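Local coordinates for protein CRISPR-associated endonuclease Cas12b (Alicyclobacillus acidoterrestris, PDB 5U31) that cleaves invading DNA as an RNA-guided CRISPR effector, recognising a protospacer adjacent motif and cutting with a metal-dependent RuvC nuclease domain, at residues Q404-F409 and A418-K423; H422-V427 and D436-P441. The protein carries 3 engineered substitutions. All coordinates share one frame; numbering follows the deposited sequence.

Contact 1 of 2, residues Q404-F409 and A418-K423. With nucleotides of chain D.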
ATOM      1  N   GLN A 404     -10.421  33.254 -11.569  1.00 31.52           N
ATOM      2  CA  GLN A 404     -10.668  32.232 -12.575  1.00 31.77           C
ATOM      3  C   GLN A 404      -9.519  32.137 -13.579  1.00 32.18           C
ATOM      4  O   GLN A 404      -8.591  32.949 -13.588  1.00 32.35           O
ATOM      5  CB  GLN A 404     -11.987  32.518 -13.301  1.00 32.34           C
ATOM      6  CG  GLN A 404     -13.202  32.534 -12.387  1.00 32.04           C
ATOM      7  CD  GLN A 404     -14.203  33.611 -12.753  1.00 32.66           C
ATOM      8  OE1 GLN A 404     -14.889  33.519 -13.766  1.00 38.12           O
ATOM      9  NE2 GLN A 404     -14.285  34.645 -11.926  1.00 37.52           N
ATOM     10  N   TYR A 405      -9.598  31.116 -14.434  1.00 34.54           N
ATOM     11  CA  TYR A 405      -8.641  30.907 -15.511  1.00 32.89           C
ATOM     12  C   TYR A 405      -9.362  30.262 -16.687  1.00 37.05           C
ATOM     13  O   TYR A 405     -10.320  29.507 -16.503  1.00 50.99           O
ATOM     14  CB  TYR A 405      -7.468  30.016 -15.077  1.00 32.41           C
ATOM     15  CG  TYR A 405      -7.836  28.555 -15.025  1.00 32.06           C
ATOM     16  CD1 TYR A 405      -7.582  27.716 -16.101  1.00 32.48           C
ATOM     17  CD2 TYR A 405      -8.455  28.016 -13.908  1.00 31.39           C
ATOM     18  CE1 TYR A 405      -7.935  26.381 -16.068  1.00 32.22           C
ATOM     19  CE2 TYR A 405      -8.808  26.681 -13.862  1.00 31.13           C
ATOM     20  CZ  TYR A 405      -8.547  25.872 -14.947  1.00 31.54           C
ATOM     21  OH  TYR A 405      -8.895  24.547 -14.914  1.00 34.17           O
ATOM     22  N   THR A 406      -8.891  30.560 -17.895  1.00 34.24           N
ATOM     23  CA  THR A 406      -9.310  29.849 -19.095  1.00 40.80           C
ATOM     24  C   THR A 406      -8.134  29.056 -19.641  1.00 34.98           C
ATOM     25  O   THR A 406      -6.986  29.510 -19.583  1.00 35.02           O
ATOM     26  CB  THR A 406      -9.820  30.795 -20.191  1.00 48.91           C
ATOM     27  OG1 THR A 406      -8.774  31.691 -20.577  1.00 80.80           O
ATOM     28  CG2 THR A 406     -11.000  31.596 -19.717  1.00 35.88           C
ATOM     29  N   PHE A 407      -8.426  27.870 -20.160  1.00 35.07           N
ATOM     30  CA  PHE A 407      -7.453  27.096 -20.917  1.00 35.38           C
ATOM     31  C   PHE A 407      -7.629  27.419 -22.395  1.00 36.51           C
ATOM     32  O   PHE A 407      -8.691  27.158 -22.970  1.00 41.07           O
ATOM     33  CB  PHE A 407      -7.636  25.605 -20.661  1.00 34.90           C
ATOM     34  CG  PHE A 407      -6.573  24.744 -21.276  1.00 35.14           C
ATOM     35  CD1 PHE A 407      -6.710  24.259 -22.567  1.00 35.96           C
ATOM     36  CD2 PHE A 407      -5.446  24.397 -20.551  1.00 45.81           C
ATOM     37  CE1 PHE A 407      -5.738  23.458 -23.126  1.00 39.17           C
ATOM     38  CE2 PHE A 407      -4.472  23.593 -21.104  1.00 44.31           C
ATOM     39  CZ  PHE A 407      -4.617  23.124 -22.392  1.00 43.41           C
ATOM     40  N   LEU A 408      -6.595  27.987 -23.003  1.00 38.40           N
ATOM     41  CA  LEU A 408      -6.649  28.461 -24.382  1.00 38.25           C
ATOM     42  C   LEU A 408      -6.018  27.412 -25.291  1.00 38.71           C
ATOM     43  O   LEU A 408      -4.797  27.227 -25.279  1.00 38.68           O
ATOM     44  CB  LEU A 408      -5.940  29.808 -24.508  1.00 38.70           C
ATOM     45  CG  LEU A 408      -6.561  30.932 -23.682  1.00 38.36           C
ATOM     46  CD1 LEU A 408      -5.612  32.102 -23.574  1.00 38.63           C
ATOM     47  CD2 LEU A 408      -7.865  31.365 -24.300  1.00 39.00           C
ATOM     48  N   PHE A 409      -6.850  26.736 -26.080  1.00 39.20           N
ATOM     49  CA  PHE A 409      -6.363  25.734 -27.017  1.00 39.75           C
ATOM     50  C   PHE A 409      -5.666  26.392 -28.201  1.00 42.67           C
ATOM     51  O   PHE A 409      -6.233  27.275 -28.856  1.00 46.22           O
ATOM     52  CB  PHE A 409      -7.515  24.868 -27.521  1.00 40.02           C
ATOM     53  CG  PHE A 409      -8.002  23.863 -26.525  1.00 39.00           C
ATOM     54  CD1 PHE A 409      -7.295  22.692 -26.301  1.00 53.27           C
ATOM     55  CD2 PHE A 409      -9.178  24.074 -25.828  1.00 39.17           C
ATOM     56  CE1 PHE A 409      -7.746  21.759 -25.389  1.00 39.35           C
ATOM     57  CE2 PHE A 409      -9.634  23.145 -24.915  1.00 37.70           C
ATOM     58  CZ  PHE A 409      -8.919  21.988 -24.695  1.00 37.27           C
ATOM     59  N   ALA A 418      -2.186  27.615 -23.996  1.00 37.94           N
ATOM     60  CA  ALA A 418      -1.926  28.703 -23.070  1.00 39.71           C
ATOM     61  C   ALA A 418      -2.987  28.689 -21.987  1.00 38.62           C
ATOM     62  O   ALA A 418      -4.044  28.070 -22.128  1.00 36.51           O
ATOM     63  CB  ALA A 418      -1.916  30.065 -23.773  1.00 38.59           C
ATOM     64  N   ILE A 419      -2.689  29.387 -20.901  1.00 37.96           N
ATOM     65  CA  ILE A 419      -3.636  29.593 -19.817  1.00 38.78           C
ATOM     66  C   ILE A 419      -3.727  31.085 -19.563  1.00 35.53           C
ATOM     67  O   ILE A 419      -2.700  31.762 -19.448  1.00 35.73           O
ATOM     68  CB  ILE A 419      -3.219  28.840 -18.542  1.00 36.67           C
ATOM     69  CG1 ILE A 419      -3.824  27.440 -18.559  1.00 43.88           C
ATOM     70  CG2 ILE A 419      -3.663  29.595 -17.308  1.00 33.72           C
ATOM     71  CD1 ILE A 419      -2.875  26.377 -18.120  1.00 51.70           C
ATOM     72  N   ARG A 420      -4.947  31.602 -19.502  1.00 35.55           N
ATOM     73  CA  ARG A 420      -5.175  33.004 -19.184  1.00 38.53           C
ATOM     74  C   ARG A 420      -5.629  33.096 -17.733  1.00 38.85           C
ATOM     75  O   ARG A 420      -6.738  32.671 -17.397  1.00 37.96           O
ATOM     76  CB  ARG A 420      -6.208  33.622 -20.120  1.00 36.52           C
ATOM     77  CG  ARG A 420      -6.279  35.126 -20.016  1.00 36.92           C
ATOM     78  CD  ARG A 420      -7.598  35.649 -20.538  1.00 37.47           C
ATOM     79  NE  ARG A 420      -7.871  35.208 -21.902  1.00 42.12           N
ATOM     80  CZ  ARG A 420      -7.272  35.699 -22.980  1.00 44.07           C
ATOM     81  NH1 ARG A 420      -6.352  36.646 -22.859  1.00 59.32           N
ATOM     82  NH2 ARG A 420      -7.586  35.236 -24.181  1.00 40.13           N
ATOM     83  N   PHE A 421      -4.771  33.639 -16.876  1.00 34.47           N
ATOM     84  CA  PHE A 421      -5.169  33.954 -15.512  1.00 37.26           C
ATOM     85  C   PHE A 421      -5.891  35.296 -15.516  1.00 39.78           C
ATOM     86  O   PHE A 421      -5.305  36.318 -15.889  1.00 42.81           O
ATOM     87  CB  PHE A 421      -3.955  33.994 -14.588  1.00 38.57           C
ATOM     88  CG  PHE A 421      -3.186  32.702 -14.531  1.00 40.05           C
ATOM     89  CD1 PHE A 421      -3.479  31.745 -13.570  1.00 41.54           C
ATOM     90  CD2 PHE A 421      -2.162  32.448 -15.428  1.00 37.37           C
ATOM     91  CE1 PHE A 421      -2.771  30.559 -13.511  1.00 31.96           C
ATOM     92  CE2 PHE A 421      -1.446  31.261 -15.370  1.00 46.04           C
ATOM     93  CZ  PHE A 421      -1.754  30.315 -14.411  1.00 32.49           C
ATOM     94  N   HIS A 422      -7.162  35.298 -15.110  1.00 33.84           N
ATOM     95  CA  HIS A 422      -7.935  36.536 -15.150  1.00 34.25           C
ATOM     96  C   HIS A 422      -7.495  37.524 -14.078  1.00 33.96           C
ATOM     97  O   HIS A 422      -7.718  38.728 -14.224  1.00 34.45           O
ATOM     98  CB  HIS A 422      -9.421  36.220 -15.023  1.00 40.21           C
ATOM     99  CG  HIS A 422      -9.934  35.360 -16.131  1.00 37.21           C
ATOM    100  ND1 HIS A 422     -10.348  35.877 -17.339  1.00 46.90           N
ATOM    101  CD2 HIS A 422     -10.064  34.019 -16.229  1.00 40.61           C
ATOM    102  CE1 HIS A 422     -10.729  34.890 -18.129  1.00 35.73           C
ATOM    103  NE2 HIS A 422     -10.569  33.753 -17.477  1.00 36.48           N
ATOM    104  N   LYS A 423      -6.887  37.041 -13.003  1.00 33.23           N
ATOM    105  CA  LYS A 423      -6.249  37.895 -12.017  1.00 33.02           C
ATOM    106  C   LYS A 423      -4.972  37.208 -11.574  1.00 41.32           C
ATOM    107  O   LYS A 423      -4.936  35.984 -11.442  1.00 34.53           O
ATOM    108  CB  LYS A 423      -7.149  38.167 -10.805  1.00 32.49           C
ATOM    109  CG  LYS A 423      -8.269  39.154 -11.057  1.00 32.93           C
ATOM    110  CD  LYS A 423      -8.895  39.606  -9.749  1.00 45.67           C
ATOM    111  CE  LYS A 423      -9.472  38.432  -8.967  1.00 37.57           C
ATOM    112  NZ  LYS A 423     -10.216  38.897  -7.768  1.00 31.45           N
TER
ATOM    113  P    DT D   3     -16.703  37.625 -12.245  1.00 34.03           P
ATOM    114  OP1  DT D   3     -15.324  37.125 -12.322  1.00 39.20           O
ATOM    115  OP2  DT D   3     -17.778  36.689 -11.861  1.00 49.06           O
ATOM    116  O5'  DT D   3     -16.713  38.819 -11.197  1.00 35.24           O
ATOM    117  C5'  DT D   3     -15.838  39.906 -11.365  1.00 34.12           C
ATOM    118  C4'  DT D   3     -16.189  41.010 -10.399  1.00 34.08           C
ATOM    119  O4'  DT D   3     -17.591  41.335 -10.545  1.00 34.58           O
ATOM    120  C3'  DT D   3     -15.995  40.646  -8.936  1.00 33.23           C
ATOM    121  O3'  DT D   3     -15.508  41.761  -8.227  1.00 33.20           O
ATOM    122  C2'  DT D   3     -17.403  40.269  -8.492  1.00 33.21           C
ATOM    123  C1'  DT D   3     -18.227  41.244  -9.296  1.00 34.10           C
ATOM    124  N1   DT D   3     -19.624  40.814  -9.524  1.00 34.44           N
ATOM    125  C2   DT D   3     -20.633  41.427  -8.825  1.00 34.62           C
ATOM    126  O2   DT D   3     -20.436  42.298  -7.999  1.00 48.04           O
ATOM    127  N3   DT D   3     -21.888  40.978  -9.122  1.00 35.03           N
ATOM    128  C4   DT D   3     -22.228  40.002 -10.034  1.00 35.27           C
ATOM    129  O4   DT D   3     -23.388  39.665 -10.230  1.00 35.69           O
ATOM    130  C5   DT D   3     -21.120  39.403 -10.740  1.00 35.04           C
ATOM    131  C7   DT D   3     -21.362  38.329 -11.757  1.00 35.32           C
ATOM    132  C6   DT D   3     -19.887  39.839 -10.458  1.00 34.65           C
TER
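Thr406 and Arg420 sit opposite each other as an antiparallel hydrogen-bonded pair, and their two backbone bonds hold the middle of strands 405-408 and 418-421 together; Arg420 N reaches Thr406 O at 2.9 Å. Followed outward, the Arg420 side chain runs along Thr406 before bending over Leu408. Its CB lies 3.2 Å from Thr406 OG1 and also touches Leu408 CD1. CG leaves anti to the backbone N (chi1 -169°), which sends the chain out alongside Thr406. CD and NE still pass near OG1, the chain bends at chi3, and the guanidinium ends with Leu408 CD1 over one face, 3.8 Å from NH2. Beyond the pair, NH1 has a weak, long ion pair with Asp437.

The two strands form a beta hairpin in the WED-II domain, whose register puts Tyr405, Phe407, Ile419 and Phe421 on one face and Thr406, Leu408, Ala418 and Arg420 on the other. On the face of Tyr405 and Phe407, Phe407 CD2 meets Ile419 CG1 at 4.0 Å, while Tyr405 OH is hydrogen-bonded to Gly478 O, next in sequence to Gly479, whose amide nitrogen binds the phosphate lock of the target strand. Next to Phe421, at the turn of the chain, His422 N donates to Gln404 O, and the imidazole turns its edge to Tyr405 N and Thr406 CG2. Gln404 NE2 donates to OP1 of nucleotide DT3 of chain D at 2.7 Å, its amide also held by Gly399 and Leu402.

Contact 2 of 2, residues H422-V427 and D436-P441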
ATOM      1  N   HIS A 422      -7.162  35.298 -15.110  1.00 33.84           N
ATOM      2  CA  HIS A 422      -7.935  36.536 -15.150  1.00 34.25           C
ATOM      3  C   HIS A 422      -7.495  37.524 -14.078  1.00 33.96           C
ATOM      4  O   HIS A 422      -7.718  38.728 -14.224  1.00 34.45           O
ATOM      5  CB  HIS A 422      -9.421  36.220 -15.023  1.00 40.21           C
ATOM      6  CG  HIS A 422      -9.934  35.360 -16.131  1.00 37.21           C
ATOM      7  ND1 HIS A 422     -10.348  35.877 -17.339  1.00 46.90           N
ATOM      8  CD2 HIS A 422     -10.064  34.019 -16.229  1.00 40.61           C
ATOM      9  CE1 HIS A 422     -10.729  34.890 -18.129  1.00 35.73           C
ATOM     10  NE2 HIS A 422     -10.569  33.753 -17.477  1.00 36.48           N
ATOM     11  N   LYS A 423      -6.887  37.041 -13.003  1.00 33.23           N
ATOM     12  CA  LYS A 423      -6.249  37.895 -12.017  1.00 33.02           C
ATOM     13  C   LYS A 423      -4.972  37.208 -11.574  1.00 41.32           C
ATOM     14  O   LYS A 423      -4.936  35.984 -11.442  1.00 34.53           O
ATOM     15  CB  LYS A 423      -7.149  38.167 -10.805  1.00 32.49           C
ATOM     16  CG  LYS A 423      -8.269  39.154 -11.057  1.00 32.93           C
ATOM     17  CD  LYS A 423      -8.895  39.606  -9.749  1.00 45.67           C
ATOM     18  CE  LYS A 423      -9.472  38.432  -8.967  1.00 37.57           C
ATOM     19  NZ  LYS A 423     -10.216  38.897  -7.768  1.00 31.45           N
ATOM     20  N   LEU A 424      -3.929  37.994 -11.348  1.00 32.89           N
ATOM     21  CA  LEU A 424      -2.636  37.437 -10.984  1.00 32.69           C
ATOM     22  C   LEU A 424      -1.834  38.522 -10.284  1.00 33.48           C
ATOM     23  O   LEU A 424      -2.328  39.625 -10.034  1.00 36.99           O
ATOM     24  CB  LEU A 424      -1.908  36.899 -12.218  1.00 33.21           C
ATOM     25  CG  LEU A 424      -0.943  35.734 -12.021  1.00 32.91           C
ATOM     26  CD1 LEU A 424      -1.694  34.498 -11.558  1.00 32.20           C
ATOM     27  CD2 LEU A 424      -0.209  35.463 -13.318  1.00 47.18           C
ATOM     28  N   LEU A 425      -0.591  38.195  -9.959  1.00 35.37           N
ATOM     29  CA  LEU A 425       0.338  39.138  -9.362  1.00 34.63           C
ATOM     30  C   LEU A 425       1.503  39.362 -10.308  1.00 38.22           C
ATOM     31  O   LEU A 425       1.992  38.424 -10.943  1.00 40.24           O
ATOM     32  CB  LEU A 425       0.850  38.639  -8.016  1.00 32.48           C
ATOM     33  CG  LEU A 425      -0.180  38.656  -6.893  1.00 31.84           C
ATOM     34  CD1 LEU A 425       0.519  38.421  -5.573  1.00 35.67           C
ATOM     35  CD2 LEU A 425      -0.918  39.980  -6.888  1.00 32.13           C
ATOM     36  N   LYS A 426       1.934  40.611 -10.401  1.00 38.84           N
ATOM     37  CA  LYS A 426       3.072  40.986 -11.220  1.00 35.27           C
ATOM     38  C   LYS A 426       4.046  41.754 -10.344  1.00 35.46           C
ATOM     39  O   LYS A 426       3.630  42.564  -9.513  1.00 43.92           O
ATOM     40  CB  LYS A 426       2.624  41.824 -12.413  1.00 36.06           C
ATOM     41  CG  LYS A 426       3.643  41.934 -13.514  1.00 53.64           C
ATOM     42  CD  LYS A 426       3.009  41.623 -14.859  1.00 64.50           C
ATOM     43  CE  LYS A 426       2.378  42.845 -15.504  1.00 56.00           C
ATOM     44  NZ  LYS A 426       1.740  42.473 -16.800  1.00 52.13           N
ATOM     45  N   VAL A 427       5.339  41.485 -10.507  1.00 35.85           N
ATOM     46  CA  VAL A 427       6.369  42.080  -9.662  1.00 36.09           C
ATOM     47  C   VAL A 427       7.375  42.786 -10.557  1.00 45.53           C
ATOM     48  O   VAL A 427       7.983  42.158 -11.434  1.00 64.63           O
ATOM     49  CB  VAL A 427       7.060  41.032  -8.777  1.00 35.58           C
ATOM     50  CG1 VAL A 427       8.174  41.673  -7.975  1.00 35.97           C
ATOM     51  CG2 VAL A 427       6.043  40.385  -7.844  1.00 35.56           C
ATOM     52  N   ASP A 436      -4.561  42.081 -14.197  1.00 40.08           N
ATOM     53  CA  ASP A 436      -5.658  41.372 -14.834  1.00 35.84           C
ATOM     54  C   ASP A 436      -5.191  40.712 -16.123  1.00 36.39           C
ATOM     55  O   ASP A 436      -4.255  41.183 -16.777  1.00 63.03           O
ATOM     56  CB  ASP A 436      -6.825  42.319 -15.149  1.00 49.77           C
ATOM     57  CG  ASP A 436      -7.597  42.729 -13.915  1.00 72.11           C
ATOM     58  OD1 ASP A 436      -7.154  43.665 -13.216  1.00 85.07           O
ATOM     59  OD2 ASP A 436      -8.649  42.114 -13.646  1.00 83.40           O
ATOM     60  N   ASP A 437      -5.850  39.609 -16.469  1.00 36.15           N
ATOM     61  CA  ASP A 437      -5.835  39.050 -17.819  1.00 36.95           C
ATOM     62  C   ASP A 437      -4.404  38.820 -18.317  1.00 37.14           C
ATOM     63  O   ASP A 437      -3.926  39.451 -19.258  1.00 59.75           O
ATOM     64  CB  ASP A 437      -6.618  39.973 -18.760  1.00 64.73           C
ATOM     65  CG  ASP A 437      -7.739  39.255 -19.482  1.00 83.51           C
ATOM     66  OD1 ASP A 437      -7.517  38.824 -20.633  1.00 91.50           O
ATOM     67  OD2 ASP A 437      -8.834  39.111 -18.895  1.00 84.54           O
ATOM     68  N   VAL A 438      -3.738  37.882 -17.651  1.00 40.74           N
ATOM     69  CA  VAL A 438      -2.366  37.497 -17.963  1.00 36.64           C
ATOM     70  C   VAL A 438      -2.396  36.151 -18.673  1.00 41.54           C
ATOM     71  O   VAL A 438      -2.837  35.149 -18.097  1.00 41.84           O
ATOM     72  CB  VAL A 438      -1.504  37.419 -16.698  1.00 35.93           C
ATOM     73  CG1 VAL A 438      -0.106  36.953 -17.046  1.00 36.22           C
ATOM     74  CG2 VAL A 438      -1.474  38.759 -16.001  1.00 39.77           C
ATOM     75  N   THR A 439      -1.909  36.121 -19.911  1.00 42.06           N
ATOM     76  CA  THR A 439      -1.886  34.908 -20.723  1.00 41.04           C
ATOM     77  C   THR A 439      -0.496  34.284 -20.685  1.00 39.88           C
ATOM     78  O   THR A 439       0.489  34.929 -21.059  1.00 40.99           O
ATOM     79  CB  THR A 439      -2.277  35.206 -22.167  1.00 38.79           C
ATOM     80  OG1 THR A 439      -3.579  35.805 -22.195  1.00 41.35           O
ATOM     81  CG2 THR A 439      -2.290  33.920 -22.969  1.00 38.96           C
ATOM     82  N   VAL A 440      -0.424  33.023 -20.275  1.00 36.97           N
ATOM     83  CA  VAL A 440       0.839  32.332 -20.062  1.00 36.85           C
ATOM     84  C   VAL A 440       0.888  31.091 -20.950  1.00 37.10           C
ATOM     85  O   VAL A 440       0.010  30.230 -20.856  1.00 39.53           O
ATOM     86  CB  VAL A 440       1.028  31.951 -18.585  1.00 42.82           C
ATOM     87  CG1 VAL A 440       2.226  31.043 -18.419  1.00 53.07           C
ATOM     88  CG2 VAL A 440       1.173  33.207 -17.738  1.00 35.68           C
ATOM     89  N   PRO A 441       1.875  30.959 -21.835  1.00 37.89           N
ATOM     90  CA  PRO A 441       1.997  29.728 -22.618  1.00 38.13           C
ATOM     91  C   PRO A 441       2.397  28.543 -21.756  1.00 38.10           C
ATOM     92  O   PRO A 441       3.032  28.673 -20.706  1.00 42.08           O
ATOM     93  CB  PRO A 441       3.092  30.060 -23.641  1.00 39.23           C
ATOM     94  CG  PRO A 441       3.828  31.208 -23.056  1.00 39.32           C
ATOM     95  CD  PRO A 441       2.780  32.001 -22.340  1.00 38.77           C
TER
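Leu424 sends CG anti to its backbone N (chi1 -151°), and Val438 places CG1 in the same relation; these torsions bring the two branched side chains together at about a right angle, with Leu424 CD2 4.0 Å from Val438 CG1. Both belong to a buried apolar patch that helix 17-45 completes, Leu23 lying against Leu424 and Ile19 against Val438.

At the other end of the contact the backbone does the work. Asp437 N donates to His422 O at 3.1 Å, a bond nearly straight at the hydrogen that nevertheless arrives from above the carbonyl plane, 65° out of it. The same oxygen receives Asp436 CA as a CA-H...O contact at 3.4 Å. Asp437 and Val438 both face Phe421, which makes this a G1 beta bulge, with Asp437 at positive phi. Here the chain turns corners at 422-423 and at 436, passing between the three-stranded sheet and the separate hairpin 424-428/431-435.

Asp436 runs side by side with Lys423, OD2 4.0 Å from CG, but Lys423 NZ bonds Thr216 OG1 and the side chain packs on a DNA phosphate. Asp437 OD2 remains 3.9 Å from His422 ND1, the two planes steeply inclined. Lys423 NZ and Asp436 OD2 are 6.9 Å apart, so their attraction is probably long-range and weak, and Asp437 has its own long, weak ion pair with Arg420; across these segments, charge probably adds little direction to the backbone bond and apolar pair.

In the fold
Contact 1 is mostly buried and joins two neighbouring strands through a regular series of backbone bonds; contact 2 is only partly buried, with a single backbone bond and two exposed aspartates. They share His422 and Lys423, the corner between strands 418-421 and 424-428. Strand 418-421 is the middle strand of its sheet, so it pairs with 405-408 on one edge and 437-441 on the other, where Ile419 O meets Val440 N at 2.7 Å. Aromatic packing dominates beside strand 473-483 in contact 1, whereas contact 2 has aliphatic packing against helix 17-45. Both approach the bound DNA, through Gln404 and Lys423.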